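Local coordinates for protein N-alpha-acetyltransferase (Sulfolobus solfataricus P2, PDB 4R3L) that acetylates the free alpha-amino group at protein N-termini with acetyl-CoA, accepting serine, alanine and methionine ends and preferring serine, at residues A[50-55]-A[66-71]; A[86-91]-A[123-128]; A[138-143]-A[161-166]. All blocks are in the same frame, centred on the assembly; numbering follows the deposited sequence.

Contact 1 (A[50-55]-A[66-71])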
loop_
_atom_site.group_PDB
_atom_site.type_symbol
_atom_site.label_atom_id
_atom_site.label_comp_id
_atom_site.label_asym_id
_atom_site.label_seq_id
_atom_site.Cartn_x
_atom_site.Cartn_y
_atom_site.Cartn_z
ATOM N N GLY A 50 -11.660 -5.152 -0.447
ATOM C CA GLY A 50 -11.496 -5.193 -1.884
ATOM C C GLY A 50 -11.745 -3.887 -2.614
ATOM O O GLY A 50 -11.184 -3.673 -3.678
ATOM N N LEU A 51 -12.576 -3.016 -2.058
ATOM C CA LEU A 51 -12.897 -1.765 -2.743
ATOM C C LEU A 51 -11.686 -0.850 -2.855
ATOM O O LEU A 51 -11.638 0.029 -3.739
ATOM C CB LEU A 51 -14.036 -1.041 -2.035
ATOM C CG LEU A 51 -15.346 -1.834 -2.100
ATOM C CD1 LEU A 51 -16.413 -1.179 -1.263
ATOM C CD2 LEU A 51 -15.785 -1.943 -3.550
ATOM N N ALA A 52 -10.699 -1.063 -1.985
ATOM C CA ALA A 52 -9.489 -0.233 -1.998
ATOM C C ALA A 52 -8.258 -0.995 -2.526
ATOM O O ALA A 52 -7.123 -0.483 -2.467
ATOM C CB ALA A 52 -9.216 0.332 -0.574
ATOM N N PHE A 53 -8.497 -2.194 -3.068
ATOM C CA PHE A 53 -7.453 -3.089 -3.579
ATOM C C PHE A 53 -7.448 -2.950 -5.105
ATOM O O PHE A 53 -8.370 -3.414 -5.795
ATOM C CB PHE A 53 -7.770 -4.559 -3.168
ATOM C CG PHE A 53 -6.618 -5.538 -3.251
ATOM C CD1 PHE A 53 -6.548 -6.596 -2.319
ATOM C CD2 PHE A 53 -5.598 -5.411 -4.181
ATOM C CE1 PHE A 53 -5.504 -7.516 -2.369
ATOM C CE2 PHE A 53 -4.543 -6.335 -4.221
ATOM C CZ PHE A 53 -4.505 -7.383 -3.309
ATOM N N PHE A 54 -6.430 -2.298 -5.647
ATOM C CA PHE A 54 -6.396 -2.070 -7.079
ATOM C C PHE A 54 -5.230 -2.768 -7.765
ATOM O O PHE A 54 -4.196 -3.030 -7.150
ATOM C CB PHE A 54 -6.330 -0.568 -7.358
ATOM C CG PHE A 54 -7.603 0.170 -7.048
ATOM C CD1 PHE A 54 -8.565 0.364 -8.042
ATOM C CD2 PHE A 54 -7.839 0.699 -5.791
ATOM C CE1 PHE A 54 -9.738 1.066 -7.764
ATOM C CE2 PHE A 54 -9.017 1.380 -5.509
ATOM C CZ PHE A 54 -9.963 1.566 -6.495
ATOM N N VAL A 55 -5.410 -3.054 -9.051
ATOM C CA VAL A 55 -4.315 -3.509 -9.894
ATOM C C VAL A 55 -4.139 -2.555 -11.071
ATOM O O VAL A 55 -5.081 -1.880 -11.465
ATOM C CB VAL A 55 -4.546 -4.930 -10.437
ATOM C CG1 VAL A 55 -4.385 -5.995 -9.313
ATOM C CG2 VAL A 55 -5.910 -5.027 -11.124
ATOM N N ILE A 66 -1.869 -2.563 -5.370
ATOM C CA ILE A 66 -1.818 -2.018 -4.027
ATOM C C ILE A 66 -2.814 -2.771 -3.164
ATOM O O ILE A 66 -3.982 -2.891 -3.517
ATOM C CB ILE A 66 -2.113 -0.492 -4.002
ATOM C CG1 ILE A 66 -2.008 0.048 -2.568
ATOM C CG2 ILE A 66 -3.487 -0.173 -4.620
ATOM C CD1 ILE A 66 -2.078 1.587 -2.500
ATOM N N MET A 67 -2.331 -3.290 -2.037
ATOM C CA MET A 67 -3.168 -4.075 -1.130
ATOM C C MET A 67 -3.353 -3.334 0.176
ATOM O O MET A 67 -2.375 -3.054 0.863
ATOM C CB MET A 67 -2.525 -5.452 -0.875
ATOM C CG MET A 67 -3.213 -6.248 0.191
ATOM S SD MET A 67 -2.676 -7.997 0.172
ATOM C CE MET A 67 -0.931 -7.821 0.550
ATOM N N PRO A 68 -4.609 -3.018 0.529
ATOM C CA PRO A 68 -4.926 -2.210 1.699
ATOM C C PRO A 68 -5.388 -3.043 2.890
ATOM O O PRO A 68 -5.734 -4.220 2.735
ATOM C CB PRO A 68 -6.086 -1.350 1.189
ATOM C CG PRO A 68 -6.880 -2.361 0.391
ATOM C CD PRO A 68 -5.824 -3.263 -0.279
ATOM N N ARG A 69 -5.411 -2.407 4.056
ATOM C CA ARG A 69 -6.068 -2.954 5.237
ATOM C C ARG A 69 -6.807 -1.800 5.895
ATOM O O ARG A 69 -6.265 -0.704 5.998
ATOM C CB ARG A 69 -5.053 -3.578 6.198
ATOM C CG ARG A 69 -5.664 -4.199 7.437
ATOM C CD ARG A 69 -4.591 -4.334 8.502
ATOM N NE ARG A 69 -4.863 -5.413 9.432
ATOM C CZ ARG A 69 -4.174 -5.601 10.552
ATOM N NH1 ARG A 69 -3.195 -4.759 10.869
ATOM N NH2 ARG A 69 -4.467 -6.618 11.352
ATOM N N ILE A 70 -8.042 -2.028 6.325
ATOM C CA ILE A 70 -8.821 -0.971 6.954
ATOM C C ILE A 70 -8.888 -1.225 8.464
ATOM O O ILE A 70 -9.166 -2.351 8.891
ATOM C CB ILE A 70 -10.239 -0.883 6.378
ATOM C CG1 ILE A 70 -10.191 -0.617 4.866
ATOM C CG2 ILE A 70 -11.018 0.207 7.106
ATOM C CD1 ILE A 70 -9.496 0.700 4.520
ATOM N N GLU A 71 -8.616 -0.194 9.262
ATOM C CA GLU A 71 -8.474 -0.375 10.714
ATOM C C GLU A 71 -9.248 0.669 11.524
ATOM O O GLU A 71 -9.602 1.714 11.007
ATOM C CB GLU A 71 -6.994 -0.321 11.097
ATOM C CG GLU A 71 -6.111 -1.231 10.253
ATOM C CD GLU A 71 -4.628 -0.953 10.429
ATOM O OE1 GLU A 71 -4.268 0.159 10.862
ATOM O OE2 GLU A 71 -3.830 -1.858 10.131
#

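Contact 2 (A[86-91]-A[123-128])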
loop_
_atom_site.group_PDB
_atom_site.type_symbol
_atom_site.label_atom_id
_atom_site.label_comp_id
_atom_site.label_asym_id
_atom_site.label_seq_id
_atom_site.Cartn_x
_atom_site.Cartn_y
_atom_site.Cartn_z
ATOM N N LYS A 86 -8.633 4.132 10.043
ATOM C CA LYS A 86 -7.354 4.272 9.356
ATOM C C LYS A 86 -7.276 3.350 8.147
ATOM O O LYS A 86 -7.704 2.196 8.218
ATOM C CB LYS A 86 -6.191 3.939 10.302
ATOM C CG LYS A 86 -6.201 4.679 11.629
ATOM C CD LYS A 86 -5.029 4.254 12.515
ATOM C CE LYS A 86 -5.266 2.906 13.199
ATOM N NZ LYS A 86 -4.193 2.639 14.203
ATOM N N GLY A 87 -6.700 3.840 7.053
ATOM C CA GLY A 87 -6.389 2.974 5.932
ATOM C C GLY A 87 -4.897 2.700 5.971
ATOM O O GLY A 87 -4.097 3.592 6.210
ATOM N N HIS A 88 -4.531 1.444 5.769
ATOM C CA HIS A 88 -3.156 1.013 5.931
ATOM C C HIS A 88 -2.726 0.376 4.627
ATOM O O HIS A 88 -3.361 -0.571 4.174
ATOM C CB HIS A 88 -3.078 0.029 7.109
ATOM C CG HIS A 88 -1.692 -0.420 7.467
ATOM N ND1 HIS A 88 -1.450 -1.276 8.515
ATOM C CD2 HIS A 88 -0.482 -0.120 6.932
ATOM C CE1 HIS A 88 -0.146 -1.491 8.615
ATOM N NE2 HIS A 88 0.460 -0.809 7.663
ATOM N N VAL A 89 -1.670 0.885 4.004
ATOM C CA VAL A 89 -1.156 0.235 2.801
ATOM C C VAL A 89 -0.285 -0.918 3.213
ATOM O O VAL A 89 0.773 -0.704 3.793
ATOM C CB VAL A 89 -0.307 1.191 1.914
ATOM C CG1 VAL A 89 0.161 0.466 0.644
ATOM C CG2 VAL A 89 -1.091 2.452 1.572
ATOM N N VAL A 90 -0.711 -2.135 2.908
ATOM C CA VAL A 90 0.023 -3.314 3.365
ATOM C C VAL A 90 1.174 -3.575 2.409
ATOM O O VAL A 90 2.306 -3.876 2.813
ATOM C CB VAL A 90 -0.890 -4.541 3.454
ATOM C CG1 VAL A 90 -0.089 -5.783 3.867
ATOM C CG2 VAL A 90 -2.027 -4.273 4.421
ATOM N N SER A 91 0.897 -3.389 1.125
ATOM C CA SER A 91 1.867 -3.728 0.109
ATOM C C SER A 91 1.555 -2.955 -1.167
ATOM O O SER A 91 0.398 -2.848 -1.563
ATOM C CB SER A 91 1.848 -5.251 -0.130
ATOM O OG SER A 91 2.884 -5.666 -0.996
ATOM N N GLU A 123 -7.195 8.824 7.980
ATOM C CA GLU A 123 -5.782 8.892 7.642
ATOM C C GLU A 123 -5.364 7.663 6.849
ATOM O O GLU A 123 -6.033 6.638 6.892
ATOM C CB GLU A 123 -4.925 9.022 8.898
ATOM C CG GLU A 123 -4.985 7.831 9.852
ATOM C CD GLU A 123 -3.704 7.696 10.657
ATOM O OE1 GLU A 123 -2.631 7.591 10.026
ATOM O OE2 GLU A 123 -3.756 7.709 11.906
ATOM N N ILE A 124 -4.273 7.786 6.101
ATOM C CA ILE A 124 -3.692 6.640 5.418
ATOM C C ILE A 124 -2.263 6.557 5.905
ATOM O O ILE A 124 -1.615 7.580 6.088
ATOM C CB ILE A 124 -3.749 6.759 3.864
ATOM C CG1 ILE A 124 -2.990 5.607 3.206
ATOM C CG2 ILE A 124 -3.135 8.077 3.379
ATOM C CD1 ILE A 124 -3.159 5.514 1.701
ATOM N N TYR A 125 -1.773 5.352 6.163
ATOM C CA TYR A 125 -0.377 5.217 6.521
ATOM C C TYR A 125 0.221 3.916 6.016
ATOM O O TYR A 125 -0.482 3.035 5.503
ATOM C CB TYR A 125 -0.197 5.313 8.040
ATOM C CG TYR A 125 -0.628 4.078 8.807
ATOM C CD1 TYR A 125 0.311 3.180 9.295
ATOM C CD2 TYR A 125 -1.968 3.817 9.044
ATOM C CE1 TYR A 125 -0.064 2.072 10.003
ATOM C CE2 TYR A 125 -2.359 2.694 9.762
ATOM C CZ TYR A 125 -1.401 1.828 10.233
ATOM O OH TYR A 125 -1.776 0.712 10.937
ATOM N N LEU A 126 1.533 3.812 6.167
ATOM C CA LEU A 126 2.277 2.672 5.667
ATOM C C LEU A 126 3.622 2.629 6.352
ATOM O O LEU A 126 4.018 3.589 7.017
ATOM C CB LEU A 126 2.452 2.767 4.149
ATOM C CG LEU A 126 3.112 4.064 3.664
ATOM C CD1 LEU A 126 4.654 4.018 3.679
ATOM C CD2 LEU A 126 2.607 4.446 2.282
ATOM N N GLU A 127 4.325 1.523 6.163
ATOM C CA GLU A 127 5.701 1.396 6.621
ATOM C C GLU A 127 6.631 1.302 5.409
ATOM O O GLU A 127 6.280 0.677 4.411
ATOM C CB GLU A 127 5.853 0.164 7.515
ATOM C CG GLU A 127 5.262 0.304 8.915
ATOM C CD GLU A 127 3.774 0.029 8.979
ATOM O OE1 GLU A 127 3.254 -0.709 8.116
ATOM O OE2 GLU A 127 3.120 0.545 9.914
ATOM N N VAL A 128 7.809 1.922 5.463
ATOM C CA VAL A 128 8.749 1.768 4.344
ATOM C C VAL A 128 10.194 1.635 4.855
ATOM O O VAL A 128 10.567 2.331 5.782
ATOM C CB VAL A 128 8.628 2.951 3.354
ATOM C CG1 VAL A 128 8.848 4.282 4.054
ATOM C CG2 VAL A 128 9.580 2.788 2.180
HETATM O O HOH W 1 3.168 -0.730 5.033
#

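Contact 3 (A[138-143]-A[161-166]). With COA (coenzyme A), chain C.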
loop_
_atom_site.group_PDB
_atom_site.type_symbol
_atom_site.label_atom_id
_atom_site.label_comp_id
_atom_site.label_asym_id
_atom_site.label_seq_id
_atom_site.Cartn_x
_atom_site.Cartn_y
_atom_site.Cartn_z
ATOM N N LEU A 138 8.279 8.872 -3.535
ATOM C CA LEU A 138 6.894 8.748 -3.977
ATOM C C LEU A 138 5.963 9.304 -2.898
ATOM O O LEU A 138 5.206 10.249 -3.133
ATOM C CB LEU A 138 6.580 7.278 -4.288
ATOM C CG LEU A 138 5.146 6.765 -4.428
ATOM C CD1 LEU A 138 4.546 7.223 -5.729
ATOM C CD2 LEU A 138 5.096 5.233 -4.310
ATOM N N TYR A 139 6.058 8.735 -1.699
ATOM C CA TYR A 139 5.187 9.123 -0.595
ATOM C C TYR A 139 5.338 10.594 -0.184
ATOM O O TYR A 139 4.351 11.264 0.135
ATOM C CB TYR A 139 5.450 8.212 0.609
ATOM C CG TYR A 139 5.388 6.729 0.285
ATOM C CD1 TYR A 139 4.447 6.217 -0.603
ATOM C CD2 TYR A 139 6.276 5.842 0.865
ATOM C CE1 TYR A 139 4.397 4.853 -0.885
ATOM C CE2 TYR A 139 6.238 4.499 0.582
ATOM C CZ TYR A 139 5.304 4.005 -0.295
ATOM O OH TYR A 139 5.278 2.646 -0.552
ATOM N N GLU A 140 6.558 11.110 -0.163
ATOM C CA GLU A 140 6.724 12.522 0.190
ATOM C C GLU A 140 6.099 13.432 -0.884
ATOM O O GLU A 140 5.529 14.477 -0.569
ATOM C CB GLU A 140 8.204 12.862 0.406
ATOM C CG GLU A 140 8.761 12.318 1.725
ATOM C CD GLU A 140 10.258 12.536 1.870
ATOM O OE1 GLU A 140 10.921 12.806 0.845
ATOM O OE2 GLU A 140 10.768 12.433 3.009
ATOM N N LYS A 141 6.168 13.012 -2.142
ATOM C CA LYS A 141 5.506 13.754 -3.217
ATOM C C LYS A 141 3.992 13.798 -3.027
ATOM O O LYS A 141 3.346 14.769 -3.409
ATOM C CB LYS A 141 5.836 13.151 -4.585
ATOM C CG LYS A 141 7.004 13.821 -5.301
ATOM C CD LYS A 141 6.760 13.894 -6.806
ATOM C CE LYS A 141 7.916 14.578 -7.535
ATOM N NZ LYS A 141 8.138 15.994 -7.115
ATOM N N LEU A 142 3.433 12.742 -2.436
ATOM C CA LEU A 142 1.993 12.644 -2.193
ATOM C C LEU A 142 1.639 13.180 -0.820
ATOM O O LEU A 142 0.561 12.909 -0.292
ATOM C CB LEU A 142 1.512 11.193 -2.324
ATOM C CG LEU A 142 1.103 10.725 -3.723
ATOM C CD1 LEU A 142 2.208 10.958 -4.730
ATOM C CD2 LEU A 142 0.717 9.258 -3.700
ATOM N N ASN A 143 2.576 13.924 -0.250
ATOM C CA ASN A 143 2.413 14.600 1.031
ATOM C C ASN A 143 2.253 13.676 2.231
ATOM O O ASN A 143 1.654 14.060 3.220
ATOM C CB ASN A 143 1.227 15.564 0.987
ATOM C CG ASN A 143 1.659 16.999 0.771
ATOM O OD1 ASN A 143 1.981 17.718 1.726
ATOM N ND2 ASN A 143 1.680 17.423 -0.486
ATOM N N TYR A 161 10.317 3.709 8.334
ATOM C CA TYR A 161 9.591 4.929 8.602
ATOM C C TYR A 161 8.112 4.608 8.601
ATOM O O TYR A 161 7.640 3.967 7.671
ATOM C CB TYR A 161 9.860 5.999 7.541
ATOM C CG TYR A 161 11.261 6.553 7.491
ATOM C CD1 TYR A 161 11.805 7.222 8.577
ATOM C CD2 TYR A 161 12.019 6.457 6.331
ATOM C CE1 TYR A 161 13.085 7.746 8.517
ATOM C CE2 TYR A 161 13.292 6.978 6.261
ATOM C CZ TYR A 161 13.823 7.619 7.357
ATOM O OH TYR A 161 15.104 8.137 7.277
ATOM N N LEU A 162 7.378 5.060 9.608
ATOM C CA LEU A 162 5.924 5.079 9.508
ATOM C C LEU A 162 5.539 6.402 8.860
ATOM O O LEU A 162 5.739 7.465 9.440
ATOM C CB LEU A 162 5.241 4.928 10.869
ATOM C CG LEU A 162 3.767 4.481 10.810
ATOM C CD1 LEU A 162 3.339 3.845 12.123
ATOM C CD2 LEU A 162 2.819 5.630 10.490
ATOM N N MET A 163 5.012 6.338 7.647
ATOM C CA MET A 163 4.647 7.551 6.941
ATOM C C MET A 163 3.135 7.637 6.882
ATOM O O MET A 163 2.459 6.623 6.688
ATOM C CB MET A 163 5.296 7.554 5.568
ATOM C CG MET A 163 6.823 7.573 5.690
ATOM S SD MET A 163 7.634 7.889 4.140
ATOM C CE MET A 163 7.136 9.588 3.849
ATOM N N ALA A 164 2.601 8.831 7.101
ATOM C CA ALA A 164 1.161 8.983 7.219
ATOM C C ALA A 164 0.694 10.316 6.683
ATOM O O ALA A 164 1.458 11.281 6.611
ATOM C CB ALA A 164 0.723 8.831 8.653
ATOM N N ARG A 165 -0.572 10.370 6.317
ATOM C CA ARG A 165 -1.174 11.660 6.013
ATOM C C ARG A 165 -2.674 11.595 6.239
ATOM O O ARG A 165 -3.287 10.529 6.097
ATOM C CB ARG A 165 -0.859 12.085 4.579
ATOM C CG ARG A 165 -1.246 11.077 3.527
ATOM C CD ARG A 165 -1.437 11.762 2.171
ATOM N NE ARG A 165 -2.707 12.474 2.127
ATOM C CZ ARG A 165 -3.164 13.154 1.078
ATOM N NH1 ARG A 165 -2.452 13.231 -0.039
ATOM N NH2 ARG A 165 -4.340 13.755 1.151
ATOM N N PRO A 166 -3.274 12.728 6.623
ATOM C CA PRO A 166 -4.733 12.800 6.733
ATOM C C PRO A 166 -5.405 12.579 5.388
ATOM O O PRO A 166 -4.791 12.800 4.336
ATOM C CB PRO A 166 -4.980 14.233 7.234
ATOM C CG PRO A 166 -3.675 14.665 7.831
ATOM C CD PRO A 166 -2.630 14.003 6.994
HETATM N N1A COA C . 14.073 7.672 -7.657
HETATM C C2A COA C . 13.638 8.896 -7.293
HETATM N N3A COA C . 12.333 9.173 -7.246
HETATM C C4A COA C . 11.406 8.219 -7.568
HETATM C C5A COA C . 11.820 6.951 -7.948
HETATM C C6A COA C . 13.199 6.689 -7.989
HETATM N N6A COA C . 13.679 5.368 -8.380
HETATM N N7A COA C . 10.679 6.203 -8.211
HETATM C C8A COA C . 9.598 7.005 -7.999
HETATM N N9A COA C . 10.021 8.222 -7.601
HETATM C C1B COA C . 9.184 9.392 -7.289
HETATM C C2B COA C . 9.337 10.416 -8.342
HETATM O O2B COA C . 9.129 11.683 -7.826
HETATM C C3B COA C . 8.252 10.108 -9.244
HETATM O O3B COA C . 8.000 11.200 -10.035
HETATM P P3B COA C . 8.633 11.276 -11.468
HETATM O O7A COA C . 7.908 12.328 -12.306
HETATM O O8A COA C . 8.494 9.963 -12.131
HETATM O O9A COA C . 10.085 11.629 -11.358
HETATM C C4B COA C . 7.161 9.832 -8.293
HETATM O O4B COA C . 7.778 9.083 -7.276
HETATM C C5B COA C . 6.098 9.011 -8.891
HETATM O O5B COA C . 6.491 7.687 -9.119
HETATM P P1A COA C . 5.619 6.581 -9.835
HETATM O O1A COA C . 5.950 6.488 -11.299
HETATM O O2A COA C . 4.190 6.847 -9.592
HETATM O O3A COA C . 6.124 5.251 -9.110
HETATM P P2A COA C . 6.349 3.845 -9.789
HETATM O O4A COA C . 7.642 3.796 -10.587
HETATM O O5A COA C . 5.162 3.465 -10.616
HETATM O O6A COA C . 6.473 2.777 -8.593
HETATM C CBP COA C . 7.481 1.951 -6.529
HETATM C CCP COA C . 7.099 3.166 -7.427
HETATM C CDP COA C . 8.235 2.446 -5.323
HETATM C CEP COA C . 6.180 1.273 -6.104
HETATM C CAP COA C . 8.324 1.049 -7.402
HETATM O OAP COA C . 9.653 1.537 -7.596
HETATM C C9P COA C . 8.474 -0.371 -6.889
HETATM O O9P COA C . 7.597 -1.239 -7.139
HETATM N N8P COA C . 9.632 -0.789 -6.128
HETATM C C7P COA C . 9.814 -2.145 -5.619
HETATM C C6P COA C . 8.723 -2.568 -4.592
HETATM C C5P COA C . 8.570 -1.563 -3.454
HETATM O O5P COA C . 9.608 -1.150 -2.875
HETATM N N4P COA C . 7.242 -1.078 -3.071
HETATM C C3P COA C . 7.097 -0.113 -2.000
HETATM C C2P COA C . 7.420 -0.563 -0.581
HETATM S S1P COA C . 6.857 0.433 0.761
#

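Contact 1 (A[50-55]-A[66-71])
Phe53 and Met67 lie side by side and point the same way. Met67 lays its CB over one face of the Phe53 ring, toward the rim, at 4.0 Å from Met67 CB to the ring centroid. The contact is a CH-pi interaction. The sulfur follows obliquely, with Met67 SD 4.7 Å from the same centroid, a Met-aromatic contact. CG of Phe53 stands opposite the backbone N (chi1 -163°), which turns the ring beside Met67. Pro68 crosses Phe53 at about a right angle, and its CD meets Phe53 CB at 3.7 Å. On the same proline, CG rests against Ala52 CB, also at 3.7 Å. The backbones pair next to this cluster. Phe54 and Ile66 form an antiparallel hydrogen-bonded pair, with Ile66 N to Phe54 O at 3.0 Å and a longer, more bent return bond from Phe54 N to Ile66 O at 3.3 Å. Ile66 CG2 touches Phe54 CB on their shared face of the sheet. Helix 39-49 packs on Met67 through Phe41, Phe42 and His45. A leucine in place of Phe53 removes the ring, and Met67 would probably lose the face under its CB and the aromatic partner of its sulfur. The contact pairs the two strands of the beta hairpin 54-58 and 61-72. Between the two segments both hydrogen bonds are backbone, so the side chains add apolar burial rather than polar links.

Contact 2 (A[86-91]-A[123-128])
His88 and Tyr125 stack face to face across two parallel neighbours of the sheet, strands 83-94 and 123-129. With helix 103-119 these strands form a beta-alpha-beta unit of the GNAT fold. The ring centroids are 4.1 Å apart and the planes are 20° from parallel. Tyr125 CZ sits over one face of the imidazole, toward its rim. At the edge of that imidazole, near its plane, lies Glu127 OE1. His88 NE2 donates to Glu127 OE1 at 2.8 Å. Glu127 OE1 accepts with its syn lone pair, on the side of the other oxygen. The ring and carboxylate planes are 75° apart. His88 and Glu127 are both zinc-binding residues of this enzyme.

The next shell fixes these groups. Glu71, on the adjoining strand 61-72, is hydrogen-bonded through OE2 to His88 ND1 and through OE1 to Tyr125 OH. The imidazole is therefore held at both nitrogens, and its rotation is probably set. CG of Tyr125 lies between its own backbone N and carbonyl carbon (chi1 75°), which brings the ring over His88. In the backbone between the strands, Gly87 N bonds to Glu123 O at 2.9 Å, and Val89 N to Tyr125 O at the same length. On the sheet face away from the stack, Val89 CG2 meets Ile124 CD1 at 3.7 Å. Past Val89 a water joins the strands. It lies 2.7 Å from Val89 O and accepts from Glu127 N at 2.8 Å.

Contact 3 (A[138-143]-A[161-166])
Met163 bends at its third torsion (chi3 67°), and this turns its methyl toward helix 133-141. The side chains of Met163 and Tyr139 cross at about a right angle. Met163 CE touches Tyr139 CB at 3.9 Å and Glu140 CG at 3.8 Å. The sulfur lies at the edge of the Tyr139 ring, near its plane, with Met163 SD 5.4 Å from the ring centroid. This is a Met-aromatic contact. The coenzyme A thiol is also at the ring edge, and Tyr139 OH is 3.0 Å from COA S1P.

Farther along, Arg165 curls back at chi3 (-76°) and reaches the end of the helix. Its NH1 donates to Leu142 O at 3.0 Å, tilted from both the carbonyl and the guanidinium planes. Arg165 NE gives a straighter bond to Pro166 O at 3.1 Å. One guanidinium thus ties the helix end to the last strand. Asn143 has positive phi and is the C-prime residue of a Schellman motif, with Asn143 N bonded to Glu140 O at 3.0 Å and Phe144 N bonded to Tyr139 O. Lys141 and Leu138 meet the ribose of the cofactor. Tyr139, Glu140 and Lys141 are acetyl-CoA-binding residues, and the arrangement joins strand 160-166 to helix 133-141, which lines the acetyl-CoA site of the GNAT fold.

All three contacts reach one mixed sheet. Contacts 1 and 2 have centres 10 Å apart and lie on neighbouring strands, 61-72 and 83-94, where Arg69 N lies 2.8 Å from His88 O. Contacts 2 and 3 have centres 9 Å apart. There Ile124 N lies 2.9 Å from Arg165 O, and Leu126 CD1 packs on Tyr139 CE2 at 3.5 Å. Contacts 1 and 3 do not touch, their centres being about 17 Å apart. Coenzyme A meets contact 3 through Leu138, Tyr139 and Lys141 and contact 2 through Glu127 and Val128. Contact 1 is farther off, with the Ile66 side chain about 9 Å from the coenzyme, though Met67 adjoins substrate-binding Tyr37.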